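Oxidase/hydroxylase (Streptomyces hygroscopicus subsp. hygroscopicus, PDB 4XCA) probably acts as a metal- and 2-oxoglutarate-dependent oxygenase carrying out oxidative chemistry in orthosomycin biosynthesis. Local coordinates at residues 46-51 and 92-97; 98-103 and 176-181; 133-138 and 200-205. All coordinates share one frame; numbering follows the deposited sequence.

Contact 1 (46-51 and 92-97)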
loop_
_atom_site.group_PDB
_atom_site.type_symbol
_atom_site.label_atom_id
_atom_site.label_comp_id
_atom_site.label_asym_id
_atom_site.label_seq_id
_atom_site.Cartn_x
_atom_site.Cartn_y
_atom_site.Cartn_z
ATOM N N PHE A 46 -20.332 -42.066 6.560
ATOM C CA PHE A 46 -20.239 -40.618 6.694
ATOM C C PHE A 46 -21.609 -39.978 6.431
ATOM O O PHE A 46 -22.494 -40.617 5.863
ATOM C CB PHE A 46 -19.189 -40.055 5.731
ATOM C CG PHE A 46 -17.785 -40.075 6.272
ATOM C CD1 PHE A 46 -17.168 -38.895 6.681
ATOM C CD2 PHE A 46 -17.077 -41.268 6.357
ATOM C CE1 PHE A 46 -15.862 -38.907 7.168
ATOM C CE2 PHE A 46 -15.778 -41.293 6.837
ATOM C CZ PHE A 46 -15.164 -40.113 7.243
ATOM N N PRO A 47 -21.799 -38.720 6.867
ATOM C CA PRO A 47 -23.037 -38.032 6.478
ATOM C C PRO A 47 -23.010 -37.729 4.983
ATOM O O PRO A 47 -21.919 -37.666 4.405
ATOM C CB PRO A 47 -23.016 -36.743 7.312
ATOM C CG PRO A 47 -22.008 -36.976 8.390
ATOM C CD PRO A 47 -20.999 -37.931 7.821
ATOM N N ARG A 48 -24.174 -37.537 4.369
ATOM C CA ARG A 48 -24.231 -37.397 2.916
ATOM C C ARG A 48 -23.621 -36.070 2.472
ATOM O O ARG A 48 -23.018 -35.994 1.406
ATOM C CB ARG A 48 -25.666 -37.535 2.408
ATOM C CG ARG A 48 -25.738 -38.116 0.998
ATOM C CD ARG A 48 -24.767 -39.298 0.845
ATOM N NE ARG A 48 -24.561 -39.695 -0.552
ATOM C CZ ARG A 48 -23.398 -40.112 -1.053
ATOM N NH1 ARG A 48 -22.321 -40.183 -0.273
ATOM N NH2 ARG A 48 -23.305 -40.450 -2.337
ATOM N N THR A 49 -23.781 -35.034 3.292
ATOM C CA THR A 49 -22.941 -33.841 3.198
ATOM C C THR A 49 -21.677 -34.074 4.027
ATOM O O THR A 49 -21.750 -34.201 5.247
ATOM C CB THR A 49 -23.650 -32.558 3.708
ATOM O OG1 THR A 49 -24.681 -32.154 2.789
ATOM C CG2 THR A 49 -22.638 -31.422 3.856
ATOM N N ARG A 50 -20.523 -34.134 3.373
ATOM C CA ARG A 50 -19.278 -34.398 4.092
ATOM C C ARG A 50 -18.055 -33.701 3.489
ATOM O O ARG A 50 -18.079 -33.205 2.353
ATOM C CB ARG A 50 -19.008 -35.903 4.141
ATOM C CG ARG A 50 -18.778 -36.493 2.761
ATOM C CD ARG A 50 -18.080 -37.837 2.829
ATOM N NE ARG A 50 -16.742 -37.738 3.396
ATOM C CZ ARG A 50 -15.925 -38.777 3.554
ATOM N NH1 ARG A 50 -16.310 -39.993 3.191
ATOM N NH2 ARG A 50 -14.720 -38.601 4.076
ATOM N N ARG A 51 -16.979 -33.700 4.264
ATOM C CA ARG A 51 -15.683 -33.201 3.835
ATOM C C ARG A 51 -14.744 -34.391 3.651
ATOM O O ARG A 51 -14.851 -35.369 4.393
ATOM C CB ARG A 51 -15.142 -32.218 4.874
ATOM C CG ARG A 51 -13.801 -31.585 4.563
ATOM C CD ARG A 51 -13.327 -30.770 5.763
ATOM N NE ARG A 51 -12.263 -29.841 5.403
ATOM C CZ ARG A 51 -12.474 -28.643 4.863
ATOM N NH1 ARG A 51 -13.712 -28.229 4.614
ATOM N NH2 ARG A 51 -11.447 -27.862 4.558
ATOM N N ARG A 92 -18.400 -32.722 -0.668
ATOM C CA ARG A 92 -19.655 -33.211 -1.223
ATOM C C ARG A 92 -20.809 -32.523 -0.517
ATOM O O ARG A 92 -20.891 -32.553 0.719
ATOM C CB ARG A 92 -19.789 -34.724 -1.064
ATOM C CG ARG A 92 -21.163 -35.267 -1.502
ATOM C CD ARG A 92 -21.336 -36.764 -1.177
ATOM N NE ARG A 92 -20.224 -37.579 -1.665
ATOM C CZ ARG A 92 -20.024 -37.875 -2.947
ATOM N NH1 ARG A 92 -20.865 -37.428 -3.871
ATOM N NH2 ARG A 92 -18.983 -38.614 -3.309
ATOM N N ARG A 93 -21.711 -31.928 -1.287
ATOM C CA ARG A 93 -22.861 -31.252 -0.696
ATOM C C ARG A 93 -24.188 -31.660 -1.322
ATOM O O ARG A 93 -24.276 -31.934 -2.519
ATOM C CB ARG A 93 -22.680 -29.740 -0.780
ATOM C CG ARG A 93 -21.812 -29.204 0.355
ATOM C CD ARG A 93 -21.608 -27.707 0.276
ATOM N NE ARG A 93 -22.866 -26.993 0.086
ATOM C CZ ARG A 93 -22.956 -25.749 -0.375
ATOM N NH1 ARG A 93 -21.853 -25.088 -0.695
ATOM N NH2 ARG A 93 -24.148 -25.175 -0.520
ATOM N N THR A 94 -25.215 -31.718 -0.483
ATOM C CA THR A 94 -26.550 -32.092 -0.923
ATOM C C THR A 94 -27.527 -30.963 -0.638
ATOM O O THR A 94 -27.127 -29.873 -0.236
ATOM C CB THR A 94 -27.057 -33.395 -0.233
ATOM O OG1 THR A 94 -26.988 -33.253 1.191
ATOM C CG2 THR A 94 -26.214 -34.581 -0.658
ATOM N N LYS A 95 -28.805 -31.255 -0.859
ATOM C CA LYS A 95 -29.904 -30.324 -0.668
ATOM C C LYS A 95 -29.916 -29.741 0.741
ATOM O O LYS A 95 -29.710 -30.468 1.705
ATOM C CB LYS A 95 -31.226 -31.043 -0.954
ATOM C CG LYS A 95 -32.443 -30.142 -1.057
ATOM C CD LYS A 95 -33.711 -30.964 -1.268
ATOM C CE LYS A 95 -33.930 -31.952 -0.125
ATOM N NZ LYS A 95 -35.244 -32.661 -0.224
ATOM N N ASP A 96 -30.137 -28.428 0.822
ATOM C CA ASP A 96 -30.295 -27.661 2.066
ATOM C C ASP A 96 -28.989 -27.388 2.793
ATOM O O ASP A 96 -29.001 -26.984 3.952
ATOM C CB ASP A 96 -31.276 -28.354 3.027
ATOM C CG ASP A 96 -32.662 -28.531 2.422
ATOM O OD1 ASP A 96 -33.102 -27.636 1.663
ATOM O OD2 ASP A 96 -33.306 -29.569 2.701
ATOM N N SER A 97 -27.863 -27.594 2.125
ATOM C CA SER A 97 -26.585 -27.179 2.697
ATOM C C SER A 97 -26.249 -25.768 2.218
ATOM O O SER A 97 -26.759 -25.296 1.200
ATOM C CB SER A 97 -25.462 -28.152 2.336
ATOM O OG SER A 97 -25.209 -28.165 0.940
#
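Arg-50 and Arg-92 form a hydrogen-bonded antiparallel pair where the edge strand 50-52 meets the end of strand 83-93 in the larger sheet of the double-stranded beta-helix. Their backbones exchange two bonds, Arg-50 N to Arg-92 O and Arg-92 N to Arg-50 O, both 3.1 Å. From this pair the Arg-92 side chain runs back along the segment 46-51. Its CB sits beside Arg-50 O; CG, anti to the backbone N (chi1 174°), lies 3.5 Å from Arg-48 O, and CD rests 3.2 Å from the same oxygen. CD also lies over one face of the Arg-48 guanidinium, and NE comes 3.6 Å from Arg-48 NH1. A bend at chi3 (-51°) then lays the two guanidinium groups on each other, centres 4.5 Å apart and planes inclined by 21°. At the tip, NH1 forms a salt bridge with Asp-216, while NH2 reaches Asp-40 and the Tyr-52 hydroxyl. A leucine here would probably leave Asp-40 and Asp-216 without this cationic mate and the Arg-48 guanidinium without the flat surface it lies on. Farther along, Thr-49 OG1 and Thr-94 OG1 share a hydrogen bond of 3.0 Å. The type II turn from Thr-94 to Ser-97 is held by the serine hydroxyl: Ser-97 OG donates to Thr-94 O at 2.8 Å and accepts from Arg-93 NE, lying in the plane of that guanidinium at its edge. The stack of like charges is thus tolerable probably because Asp-40 and Asp-216 offset it, Asp-216 also making a long, weak ion pair with Arg-48.

Contact 2 (98-103 and 176-181). With NI (nickel (II) ion), chain E; AKG (2-oxoglutaric acid), chain F.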
loop_
_atom_site.group_PDB
_atom_site.type_symbol
_atom_site.label_atom_id
_atom_site.label_comp_id
_atom_site.label_asym_id
_atom_site.label_seq_id
_atom_site.Cartn_x
_atom_site.Cartn_y
_atom_site.Cartn_z
ATOM N N VAL A 98 -25.399 -25.089 2.967
ATOM C CA VAL A 98 -25.071 -23.710 2.668
ATOM C C VAL A 98 -23.647 -23.471 3.185
ATOM O O VAL A 98 -23.111 -24.298 3.921
ATOM C CB VAL A 98 -26.110 -22.744 3.317
ATOM C CG1 VAL A 98 -26.089 -22.895 4.835
ATOM C CG2 VAL A 98 -25.899 -21.277 2.879
ATOM N N LEU A 99 -23.020 -22.384 2.754
ATOM C CA LEU A 99 -21.730 -21.983 3.274
ATOM C C LEU A 99 -21.764 -20.475 3.447
ATOM O O LEU A 99 -21.811 -19.734 2.472
ATOM C CB LEU A 99 -20.588 -22.404 2.343
ATOM C CG LEU A 99 -19.145 -22.151 2.804
ATOM C CD1 LEU A 99 -18.813 -22.888 4.096
ATOM C CD2 LEU A 99 -18.209 -22.594 1.727
ATOM N N TYR A 100 -21.760 -20.018 4.692
ATOM C CA TYR A 100 -21.887 -18.601 4.949
ATOM C C TYR A 100 -20.588 -17.869 4.608
ATOM O O TYR A 100 -19.546 -18.496 4.397
ATOM C CB TYR A 100 -22.296 -18.382 6.397
ATOM C CG TYR A 100 -23.650 -18.983 6.706
ATOM C CD1 TYR A 100 -24.690 -18.910 5.783
ATOM C CD2 TYR A 100 -23.888 -19.647 7.908
ATOM C CE1 TYR A 100 -25.938 -19.453 6.060
ATOM C CE2 TYR A 100 -25.138 -20.205 8.183
ATOM C CZ TYR A 100 -26.152 -20.102 7.259
ATOM O OH TYR A 100 -27.388 -20.648 7.530
ATOM N N LEU A 101 -20.667 -16.548 4.527
ATOM C CA LEU A 101 -19.527 -15.743 4.113
ATOM C C LEU A 101 -18.358 -15.827 5.080
ATOM O O LEU A 101 -18.533 -15.764 6.297
ATOM C CB LEU A 101 -19.942 -14.289 3.951
ATOM C CG LEU A 101 -20.911 -13.940 2.822
ATOM C CD1 LEU A 101 -21.091 -12.443 2.783
ATOM C CD2 LEU A 101 -20.435 -14.488 1.460
ATOM N N HIS A 102 -17.168 -15.994 4.520
ATOM C CA HIS A 102 -15.926 -15.983 5.283
ATOM C C HIS A 102 -14.850 -15.311 4.429
ATOM O O HIS A 102 -15.000 -15.194 3.219
ATOM C CB HIS A 102 -15.509 -17.400 5.686
ATOM C CG HIS A 102 -15.430 -18.357 4.540
ATOM N ND1 HIS A 102 -16.549 -18.833 3.885
ATOM C CD2 HIS A 102 -14.364 -18.918 3.920
ATOM C CE1 HIS A 102 -16.175 -19.646 2.913
ATOM N NE2 HIS A 102 -14.853 -19.716 2.912
ATOM N N GLY A 103 -13.772 -14.864 5.058
ATOM C CA GLY A 103 -12.746 -14.133 4.348
ATOM C C GLY A 103 -13.008 -12.644 4.451
ATOM O O GLY A 103 -13.762 -12.207 5.325
ATOM N N ASN A 176 -28.884 -11.855 12.313
ATOM C CA ASN A 176 -28.751 -13.276 12.576
ATOM C C ASN A 176 -28.984 -14.108 11.317
ATOM O O ASN A 176 -29.071 -15.337 11.387
ATOM C CB ASN A 176 -29.707 -13.704 13.702
ATOM C CG ASN A 176 -31.178 -13.684 13.281
ATOM O OD1 ASN A 176 -31.550 -13.081 12.273
ATOM N ND2 ASN A 176 -32.019 -14.342 14.069
ATOM N N THR A 177 -29.086 -13.435 10.170
ATOM C CA THR A 177 -29.201 -14.134 8.890
ATOM C C THR A 177 -28.011 -13.811 7.991
ATOM O O THR A 177 -27.412 -12.738 8.096
ATOM C CB THR A 177 -30.510 -13.792 8.138
ATOM O OG1 THR A 177 -30.351 -12.575 7.406
ATOM C CG2 THR A 177 -31.688 -13.669 9.101
ATOM N N SER A 178 -27.665 -14.750 7.119
ATOM C CA SER A 178 -26.539 -14.580 6.207
ATOM C C SER A 178 -26.892 -13.727 5.012
ATOM O O SER A 178 -28.022 -13.785 4.510
ATOM C CB SER A 178 -26.039 -15.928 5.702
ATOM O OG SER A 178 -25.149 -15.771 4.608
ATOM N N LEU A 179 -25.907 -12.955 4.549
ATOM C CA LEU A 179 -26.042 -12.210 3.304
ATOM C C LEU A 179 -26.274 -13.119 2.095
ATOM O O LEU A 179 -26.876 -12.674 1.118
ATOM C CB LEU A 179 -24.816 -11.337 3.046
ATOM C CG LEU A 179 -24.546 -10.171 4.002
ATOM C CD1 LEU A 179 -23.333 -9.412 3.509
ATOM C CD2 LEU A 179 -25.752 -9.248 4.117
ATOM N N VAL A 180 -25.817 -14.377 2.136
ATOM C CA VAL A 180 -26.048 -15.254 0.983
ATOM C C VAL A 180 -27.551 -15.573 0.858
ATOM O O VAL A 180 -28.021 -15.945 -0.214
ATOM C CB VAL A 180 -25.208 -16.584 1.035
ATOM C CG1 VAL A 180 -23.723 -16.286 1.301
ATOM C CG2 VAL A 180 -25.772 -17.600 2.040
ATOM N N ASP A 181 -28.295 -15.384 1.950
ATOM C CA ASP A 181 -29.752 -15.516 1.946
ATOM C C ASP A 181 -30.454 -14.159 1.820
ATOM O O ASP A 181 -31.400 -14.012 1.057
ATOM C CB ASP A 181 -30.234 -16.217 3.216
ATOM C CG ASP A 181 -29.727 -17.647 3.330
ATOM O OD1 ASP A 181 -29.831 -18.422 2.356
ATOM O OD2 ASP A 181 -29.220 -18.000 4.408
HETATM NI NI NI E . -13.696 -20.549 1.215
HETATM C C1 AKG F . -14.206 -23.460 0.862
HETATM O O1 AKG F . -13.552 -22.798 1.704
HETATM O O2 AKG F . -14.198 -24.710 0.903
HETATM C C2 AKG F . -15.004 -22.756 -0.204
HETATM O O5 AKG F . -14.853 -21.566 -0.395
HETATM C C3 AKG F . -15.986 -23.566 -1.015
HETATM C C4 AKG F . -16.407 -22.790 -2.236
HETATM C C5 AKG F . -17.466 -23.589 -2.964
HETATM O O3 AKG F . -17.803 -23.255 -4.126
HETATM O O4 AKG F . -18.032 -24.580 -2.415
HETATM O O HOH W 1 -12.199 -19.907 2.180
HETATM O O HOH W 2 -12.194 -20.698 -0.214
#
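Val-180, near the start of helix 179-182, packs between Val-98 and Leu-101 of the strand segment, and apolar contacts make up most of the interface. Its CG2 meets Val-98 CG2 at 3.8 Å and also approaches the Tyr-100 ring at its edge. Its CG1 lies 3.8 Å from Leu-101 CD2, the two side chains sliding past each other in opposite directions. Leu-101 CD1 meets Leu-179 CD1 at 3.8 Å, these side chains crossing at about a right angle. Tyr-100 makes the tightest approach, its CD1 3.3 Å from Ser-178 CB. Hydrogen bonds stay within each segment or run through outside residues. Ser-178 is the N-cap of the helix: with OG anti to its own backbone N (chi1 167°), it accepts from Val-180 N at 2.9 Å. Glu-253 links the two sides by bonding to Ser-178 OG, Leu-179 N and Leu-101 N, and Arg-210 bonds to both Tyr-100 OH and Asp-181. Metal coordination lies on the far side of the strand from the helix. There His-102 ND1 donates to Tyr-100 O, which lies in the imidazole plane, a bond that should fix the ring rotation and direct NE2 to the nickel ion at 2.2 Å. 2-Oxoglutarate chelates the metal through O1 and O5, and His-206 and two waters complete six ligands, while Leu-99 CD2 rests 3.7 Å from C3 of the cosubstrate. The strand therefore has a largely apolar side turned to the helix and a liganding side turned to the metal, and the Tyr-100 carbonyl probably holds the histidine in its liganding orientation.

Contact 3 (133-138 and 200-205)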
loop_
_atom_site.group_PDB
_atom_site.type_symbol
_atom_site.label_atom_id
_atom_site.label_comp_id
_atom_site.label_asym_id
_atom_site.label_seq_id
_atom_site.Cartn_x
_atom_site.Cartn_y
_atom_site.Cartn_z
ATOM N N CYS A 133 0.151 -12.918 -3.324
ATOM C CA CYS A 133 -0.959 -13.303 -2.470
ATOM C C CYS A 133 -0.523 -14.526 -1.700
ATOM O O CYS A 133 -0.249 -15.565 -2.306
ATOM C CB CYS A 133 -2.223 -13.595 -3.298
ATOM S SG CYS A 133 -2.663 -12.225 -4.374
ATOM N N PRO A 134 -0.442 -14.403 -0.365
ATOM C CA PRO A 134 0.086 -15.453 0.523
ATOM C C PRO A 134 -0.799 -16.697 0.634
ATOM O O PRO A 134 -0.282 -17.780 0.886
ATOM C CB PRO A 134 0.186 -14.740 1.871
ATOM C CG PRO A 134 -0.855 -13.664 1.783
ATOM C CD PRO A 134 -0.796 -13.179 0.376
ATOM N N TYR A 135 -2.106 -16.559 0.457
ATOM C CA TYR A 135 -2.970 -17.722 0.541
ATOM C C TYR A 135 -3.966 -17.757 -0.613
ATOM O O TYR A 135 -4.924 -16.995 -0.634
ATOM C CB TYR A 135 -3.715 -17.739 1.881
ATOM C CG TYR A 135 -4.076 -19.122 2.369
ATOM C CD1 TYR A 135 -4.864 -19.975 1.595
ATOM C CD2 TYR A 135 -3.631 -19.584 3.612
ATOM C CE1 TYR A 135 -5.199 -21.246 2.034
ATOM C CE2 TYR A 135 -3.966 -20.851 4.057
ATOM C CZ TYR A 135 -4.748 -21.677 3.261
ATOM O OH TYR A 135 -5.076 -22.940 3.696
ATOM N N VAL A 136 -3.748 -18.653 -1.565
ATOM C CA VAL A 136 -4.699 -18.814 -2.647
ATOM C C VAL A 136 -5.198 -20.249 -2.675
ATOM O O VAL A 136 -4.542 -21.170 -2.177
ATOM C CB VAL A 136 -4.109 -18.443 -4.033
ATOM C CG1 VAL A 136 -3.485 -17.042 -4.016
ATOM C CG2 VAL A 136 -3.102 -19.483 -4.500
ATOM N N LYS A 137 -6.367 -20.429 -3.269
ATOM C CA LYS A 137 -7.004 -21.722 -3.322
ATOM C C LYS A 137 -7.419 -22.006 -4.763
ATOM O O LYS A 137 -7.925 -21.121 -5.451
ATOM C CB LYS A 137 -8.203 -21.742 -2.376
ATOM C CG LYS A 137 -8.702 -23.100 -2.036
ATOM C CD LYS A 137 -9.695 -23.027 -0.892
ATOM C CE LYS A 137 -8.986 -22.863 0.422
ATOM N NZ LYS A 137 -9.955 -22.976 1.530
ATOM N N ALA A 138 -7.160 -23.224 -5.226
ATOM C CA ALA A 138 -7.624 -23.661 -6.525
ATOM C C ALA A 138 -8.759 -24.656 -6.315
ATOM O O ALA A 138 -8.534 -25.764 -5.831
ATOM C CB ALA A 138 -6.490 -24.285 -7.330
ATOM N N LEU A 200 -8.665 -18.652 -6.417
ATOM C CA LEU A 200 -9.242 -17.760 -5.418
ATOM C C LEU A 200 -8.215 -17.122 -4.490
ATOM O O LEU A 200 -7.441 -17.826 -3.864
ATOM C CB LEU A 200 -10.253 -18.539 -4.575
ATOM C CG LEU A 200 -11.023 -17.742 -3.537
ATOM C CD1 LEU A 200 -11.711 -16.608 -4.250
ATOM C CD2 LEU A 200 -12.041 -18.635 -2.856
ATOM N N ASN A 201 -8.226 -15.790 -4.417
ATOM C CA ASN A 201 -7.526 -15.035 -3.374
ATOM C C ASN A 201 -8.345 -15.191 -2.098
ATOM O O ASN A 201 -9.479 -14.729 -2.017
ATOM C CB ASN A 201 -7.358 -13.547 -3.779
ATOM C CG ASN A 201 -6.530 -12.724 -2.781
ATOM O OD1 ASN A 201 -6.347 -13.105 -1.622
ATOM N ND2 ASN A 201 -6.046 -11.567 -3.236
ATOM N N GLU A 202 -7.784 -15.868 -1.106
ATOM C CA GLU A 202 -8.533 -16.161 0.108
ATOM C C GLU A 202 -8.810 -14.900 0.930
ATOM O O GLU A 202 -9.536 -14.958 1.923
ATOM C CB GLU A 202 -7.791 -17.210 0.950
ATOM C CG GLU A 202 -7.965 -18.636 0.418
ATOM C CD GLU A 202 -9.387 -19.162 0.588
ATOM O OE1 GLU A 202 -9.860 -19.230 1.738
ATOM O OE2 GLU A 202 -10.042 -19.508 -0.412
ATOM N N ALA A 203 -8.257 -13.762 0.510
ATOM C CA ALA A 203 -8.651 -12.469 1.080
ATOM C C ALA A 203 -10.086 -12.130 0.709
ATOM O O ALA A 203 -10.730 -11.345 1.387
ATOM C CB ALA A 203 -7.720 -11.342 0.613
ATOM N N LEU A 204 -10.580 -12.710 -0.376
ATOM C CA LEU A 204 -11.920 -12.375 -0.858
ATOM C C LEU A 204 -12.981 -12.875 0.126
ATOM O O LEU A 204 -12.888 -14.001 0.634
ATOM C CB LEU A 204 -12.151 -12.964 -2.248
ATOM C CG LEU A 204 -13.446 -12.587 -2.981
ATOM C CD1 LEU A 204 -13.392 -11.169 -3.577
ATOM C CD2 LEU A 204 -13.709 -13.608 -4.063
ATOM N N MET A 205 -13.960 -12.031 0.435
ATOM C CA MET A 205 -15.110 -12.478 1.221
ATOM C C MET A 205 -16.045 -13.269 0.306
ATOM O O MET A 205 -16.523 -12.744 -0.699
ATOM C CB MET A 205 -15.862 -11.310 1.868
ATOM C CG MET A 205 -17.018 -11.781 2.754
ATOM S SD MET A 205 -17.836 -10.504 3.736
ATOM C CE MET A 205 -16.497 -9.952 4.783
HETATM O O HOH W 3 -4.212 -14.040 -0.139
#
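Strands 136-141 and 197-201 are antiparallel neighbours in the larger sheet of the double-stranded beta-helix, and the chain leaving the second of them carries the metal-site residue Glu-202. Lys-137 and Leu-200 form a hydrogen-bonded pair, Lys-137 N donating to Leu-200 O at 2.9 Å and Leu-200 N to Lys-137 O at 2.8 Å; Val-136 and Asn-201 follow as a non-hydrogen-bonded pair. Beyond the strand, Glu-202 N donates to Tyr-135 O at 3.1 Å. Bent at chi2 (-69°), the Glu-202 side chain runs alongside Tyr-135 in the same direction, CG 3.6 Å from CD1 of the ring. Its carboxylate lies against the Lys-137 chain, OE2 3.5 Å from CB, while OE1 and NZ make only a long salt bridge; NZ also bonds to the Tyr-89 hydroxyl. Glu-202 is an iron ligand in another structure of this protein, but here its nearest atom stays about 4 Å from the nickel, not coordinated to it. Val-136, on the other face, packs against helix 69-79. Over the type I turn from Asn-201 to Leu-204 lies an Asx turn, Asn-201 OD1 accepting from Ala-203 N at 2.9 Å with the donor above the carbonyl plane of the amide.

How the contacts relate
Each of the three contacts sends at least one residue to the pocket of 2-oxoglutarate and nickel. Contacts 1 and 3 reach the same larger sheet, with centres about 24 Å apart and no touch, whereas contact 2 brings in an edge strand of the smaller sheet. Contact 1 continues directly into contact 2 along the chain, and Arg-93 NH2 packs 3.6 Å from Val-98 CA. Contacts 2 and 3 alternate in sequence and meet at Met-205, whose CE is 3.6 Å from Gly-103 O. The side chains of Arg-93 and Lys-137 each come within about 4 Å of 2-oxoglutarate at nearest atoms, while contact 2 supplies a nickel ligand, so all three border one active site.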